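Local coordinates for LPXTG cell wall surface protein (Streptococcus gordonii, PDB 7AVK) that probably works as one of the tandem SHIRT repeats that carry the adhesive end of a wall-attached streptococcal surface protein outward from the cell, at residues S45-K50 and W56-Y61. Residues are numbered along the deposited sequence; the frame is centred on the assembly and turned at random.
Sequences SQTEVK and WSFKSY. With IS8 (isothiocyanate), chain C.
Thr47 meets Phe58 where the ring leaves the strand: CG2 of Thr47 approaches the benzyl group obliquely, and Thr47 CB lies 3.9 Å from Phe58 CB. The Phe58 side chain has chi1 at -176°, which sets CG opposite the backbone N and carries the ring away from 45-50. Over the centre of one ring face sits Ser60 N, 3.9 Å above the plane. At its edge are Tyr61 CD2 and the nitrogen of the isothiocyanate, the latter 3.9 Å from Phe58 CE2. Tyr61 in turn receives Phe58 CZ on one face, offset toward the rim, while the ligand sulfur lies at its edge. Further along, the Trp56 indole has Val49 O near its plane at one edge; the side chain leads away from 45-50 and also packs against Leu18, Val22 and Phe81. Val49 also reaches Val22, so both side chains of this pair pack against helix 20-23.

The backbones hold the register. Val49 and Trp56 form an antiparallel hydrogen-bonded pair, with Trp56 N to Val49 O at 2.8 Å and Val49 N to Trp56 O at 2.9 Å. One step on, Glu48 and Ser57 make a non-hydrogen-bonded pair, where Glu48 CA comes within 3.3 Å of Trp56 O. Phe58 N then gives a nearly straight bond (171°) to Thr47 O. That carbonyl is gripped twice, since a water also donates to it and bridges to Phe58 O. Lys50 NZ forms a salt bridge with Glu48 OE2, 3.2 Å apart, both residues lying at the exposed surface.

Strand 55-61 continues the sheet through Ser57 and Glu80, leaving 48-50 outermost within the chain. This is a beta hairpin of the SHIRT domain, and its 56-61 arm contributes Phe58, Ser60 and Tyr61 to an isothiocyanate pocket that Gln43 and Thr64 complete.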
ATOM      1  N   SER A  45      -5.354   7.778  -1.036  1.00 13.06           N
ATOM      2  CA  SER A  45      -6.383   8.829  -1.232  1.00 15.16           C
ATOM      3  C   SER A  45      -6.183   9.506  -2.585  1.00 14.20           C
ATOM      4  O   SER A  45      -7.137  10.055  -3.120  1.00 17.08           O
ATOM      5  CB  SER A  45      -6.383   9.801  -0.112  1.00 21.25           C
ATOM      6  OG  SER A  45      -5.149  10.474  -0.036  1.00 30.76           O
ATOM      7  N   GLN A  46      -4.951   9.528  -3.073  1.00 14.55           N
ATOM      8  CA  GLN A  46      -4.600   9.979  -4.429  1.00 16.16           C
ATOM      9  C   GLN A  46      -3.843   8.824  -5.090  1.00 14.98           C
ATOM     10  O   GLN A  46      -3.060   8.165  -4.407  1.00 14.76           O
ATOM     11  CB  GLN A  46      -3.740  11.240  -4.403  1.00 20.88           C
ATOM     12  CG  GLN A  46      -4.377  12.385  -3.644  1.00 32.86           C
ATOM     13  CD  GLN A  46      -5.649  12.880  -4.292  1.00 45.89           C
ATOM     14  OE1 GLN A  46      -5.872  12.717  -5.483  1.00 55.34           O
ATOM     15  NE2 GLN A  46      -6.523  13.450  -3.481  1.00 56.83           N
ATOM     16  N   THR A  47      -4.053   8.578  -6.368  1.00 16.35           N
ATOM     17  CA  THR A  47      -3.354   7.487  -7.079  1.00 16.57           C
ATOM     18  C   THR A  47      -2.389   8.036  -8.117  1.00 16.08           C
ATOM     19  O   THR A  47      -1.806   7.240  -8.834  1.00 16.69           O
ATOM     20  CB  THR A  47      -4.362   6.492  -7.650  1.00 19.29           C
ATOM     21  OG1 THR A  47      -5.254   7.256  -8.458  1.00 21.77           O
ATOM     22  CG2 THR A  47      -5.096   5.748  -6.561  1.00 22.21           C
ATOM     23  N   GLU A  48      -2.192   9.348  -8.171  1.00 17.25           N
ATOM     24  CA  GLU A  48      -1.236   9.979  -9.094  1.00 20.91           C
ATOM     25  C   GLU A  48      -0.582  11.134  -8.336  1.00 20.35           C
ATOM     26  O   GLU A  48      -1.335  11.902  -7.708  1.00 24.70           O
ATOM     27  CB  GLU A  48      -1.940  10.430 -10.371  1.00 29.46           C
ATOM     28  CG  GLU A  48      -1.021  10.714 -11.536  1.00 49.51           C
ATOM     29  CD  GLU A  48      -1.762  11.077 -12.813  1.00 56.43           C
ATOM     30  OE1 GLU A  48      -2.865  11.647 -12.711  1.00 66.96           O
ATOM     31  OE2 GLU A  48      -1.250  10.780 -13.902  1.00 59.78           O
ATOM     32  N   VAL A  49       0.743  11.225  -8.350  1.00 18.39           N
ATOM     33  CA  VAL A  49       1.483  12.318  -7.685  1.00 19.02           C
ATOM     34  C   VAL A  49       2.399  12.912  -8.743  1.00 19.19           C
ATOM     35  O   VAL A  49       3.275  12.200  -9.242  1.00 18.44           O
ATOM     36  CB  VAL A  49       2.291  11.855  -6.466  1.00 22.67           C
ATOM     37  CG1 VAL A  49       3.267  12.930  -6.004  1.00 25.32           C
ATOM     38  CG2 VAL A  49       1.353  11.435  -5.355  1.00 28.15           C
ATOM     39  N   LYS A  50       2.204  14.179  -9.080  1.00 21.37           N
ATOM     40  CA  LYS A  50       3.037  14.865 -10.074  1.00 22.90           C
ATOM     41  C   LYS A  50       4.224  15.488  -9.353  1.00 23.08           C
ATOM     42  O   LYS A  50       3.989  16.091  -8.302  1.00 26.38           O
ATOM     43  CB  LYS A  50       2.265  15.951 -10.833  1.00 30.55           C
ATOM     44  CG  LYS A  50       1.269  15.438 -11.859  1.00 47.10           C
ATOM     45  CD  LYS A  50       1.875  15.290 -13.241  1.00 54.24           C
ATOM     46  CE  LYS A  50       0.913  14.878 -14.337  1.00 58.88           C
ATOM     47  NZ  LYS A  50       0.008  13.767 -13.957  1.00 68.68           N
ATOM     48  N   TRP A  56       4.339   9.880 -10.507  1.00 15.63           N
ATOM     49  CA  TRP A  56       4.237   8.598  -9.801  1.00 14.23           C
ATOM     50  C   TRP A  56       2.786   8.148  -9.938  1.00 14.04           C
ATOM     51  O   TRP A  56       1.877   8.934  -9.617  1.00 16.18           O
ATOM     52  CB  TRP A  56       4.608   8.744  -8.342  1.00 13.81           C
ATOM     53  CG  TRP A  56       6.069   8.892  -8.111  1.00 13.27           C
ATOM     54  CD1 TRP A  56       6.742  10.050  -7.922  1.00 13.81           C
ATOM     55  CD2 TRP A  56       7.031   7.828  -8.004  1.00 12.42           C
ATOM     56  NE1 TRP A  56       8.047   9.768  -7.687  1.00 14.48           N
ATOM     57  CE2 TRP A  56       8.269   8.421  -7.730  1.00 12.64           C
ATOM     58  CE3 TRP A  56       6.963   6.434  -8.103  1.00 12.06           C
ATOM     59  CZ2 TRP A  56       9.431   7.672  -7.555  1.00 12.86           C
ATOM     60  CZ3 TRP A  56       8.099   5.684  -7.886  1.00 12.70           C
ATOM     61  CH2 TRP A  56       9.325   6.302  -7.628  1.00 12.45           C
ATOM     62  N   SER A  57       2.572   6.916 -10.381  1.00 14.05           N
ATOM     63  CA  SER A  57       1.221   6.369 -10.571  1.00 14.58           C
ATOM     64  C   SER A  57       1.088   5.133  -9.696  1.00 13.29           C
ATOM     65  O   SER A  57       1.968   4.275  -9.733  1.00 13.70           O
ATOM     66  CB  SER A  57       0.962   6.027 -12.008  1.00 20.10           C
ATOM     67  OG  SER A  57       1.096   7.165 -12.826  1.00 37.25           O
ATOM     68  N   PHE A  58      -0.003   5.021  -8.972  1.00 12.66           N
ATOM     69  CA  PHE A  58      -0.231   3.850  -8.128  1.00 12.55           C
ATOM     70  C   PHE A  58      -0.676   2.731  -9.046  1.00 13.03           C
ATOM     71  O   PHE A  58      -1.697   2.856  -9.759  1.00 16.18           O
ATOM     72  CB  PHE A  58      -1.310   4.088  -7.080  1.00 12.89           C
ATOM     73  CG  PHE A  58      -1.466   2.906  -6.164  1.00 12.06           C
ATOM     74  CD1 PHE A  58      -0.401   2.512  -5.385  1.00 11.67           C
ATOM     75  CD2 PHE A  58      -2.648   2.195  -6.057  1.00 13.94           C
ATOM     76  CE1 PHE A  58      -0.507   1.444  -4.536  1.00 12.28           C
ATOM     77  CE2 PHE A  58      -2.749   1.114  -5.197  1.00 14.71           C
ATOM     78  CZ  PHE A  58      -1.672   0.738  -4.437  1.00 12.67           C
ATOM     79  N   LYS A  59       0.066   1.629  -9.062  1.00 12.73           N
ATOM     80  CA  LYS A  59      -0.328   0.448  -9.896  0.55 13.47           C
ATOM     81  C   LYS A  59      -1.463  -0.450  -9.213  1.00 13.69           C
ATOM     82  O   LYS A  59      -2.710  -0.506  -9.579  1.00 17.89           O
ATOM     83  CB  LYS A  59       0.923  -0.380 -10.214  0.55 15.33           C
ATOM     84  CG  LYS A  59       0.719  -1.605 -11.093  0.55 24.61           C
ATOM     85  CD  LYS A  59       2.023  -2.146 -11.639  0.55 26.47           C
ATOM     86  CE  LYS A  59       1.905  -3.544 -12.207  0.55 25.70           C
ATOM     87  NZ  LYS A  59       3.070  -3.897 -13.053  0.55 38.07           N
ATOM     88  N   SER A  60      -1.079  -1.036  -8.094  1.00 13.05           N
ATOM     89  CA  SER A  60      -1.958  -1.953  -7.347  1.00 12.28           C
ATOM     90  C   SER A  60      -1.243  -2.412  -6.097  1.00 11.80           C
ATOM     91  O   SER A  60      -0.039  -2.227  -5.955  1.00 11.36           O
ATOM     92  CB  SER A  60      -2.293  -3.226  -8.170  1.00 15.20           C
ATOM     93  OG  SER A  60      -1.097  -3.831  -8.581  1.00 16.37           O
ATOM     94  N   TYR A  61      -2.016  -3.011  -5.228  1.00 11.76           N
ATOM     95  CA  TYR A  61      -1.472  -3.852  -4.202  1.00 10.47           C
ATOM     96  C   TYR A  61      -1.211  -5.262  -4.748  1.00 11.56           C
ATOM     97  O   TYR A  61      -1.801  -5.699  -5.758  1.00 14.35           O
ATOM     98  CB  TYR A  61      -2.427  -3.933  -3.001  1.00 10.90           C
ATOM     99  CG  TYR A  61      -2.524  -2.593  -2.269  1.00 10.49           C
ATOM    100  CD1 TYR A  61      -1.502  -2.196  -1.411  1.00 10.19           C
ATOM    101  CD2 TYR A  61      -3.590  -1.750  -2.435  1.00 10.34           C
ATOM    102  CE1 TYR A  61      -1.551  -1.001  -0.725  1.00 10.08           C
ATOM    103  CE2 TYR A  61      -3.674  -0.538  -1.758  1.00  9.96           C
ATOM    104  CZ  TYR A  61      -2.655  -0.171  -0.892  1.00  9.48           C
ATOM    105  OH  TYR A  61      -2.674   1.030  -0.215  1.00  9.92           O
TER
HETATM  106  S   IS8 C1401      -5.368  -3.865  -5.274  1.00 23.43           S
HETATM  107  C   IS8 C1401      -5.635  -2.478  -5.850  1.00 16.37           C
HETATM  108  N   IS8 C1401      -5.699  -1.257  -6.238  1.00 31.23           N
HETATM  109  O   HOH W   1      -2.697   5.156 -11.133  1.00 60.43           O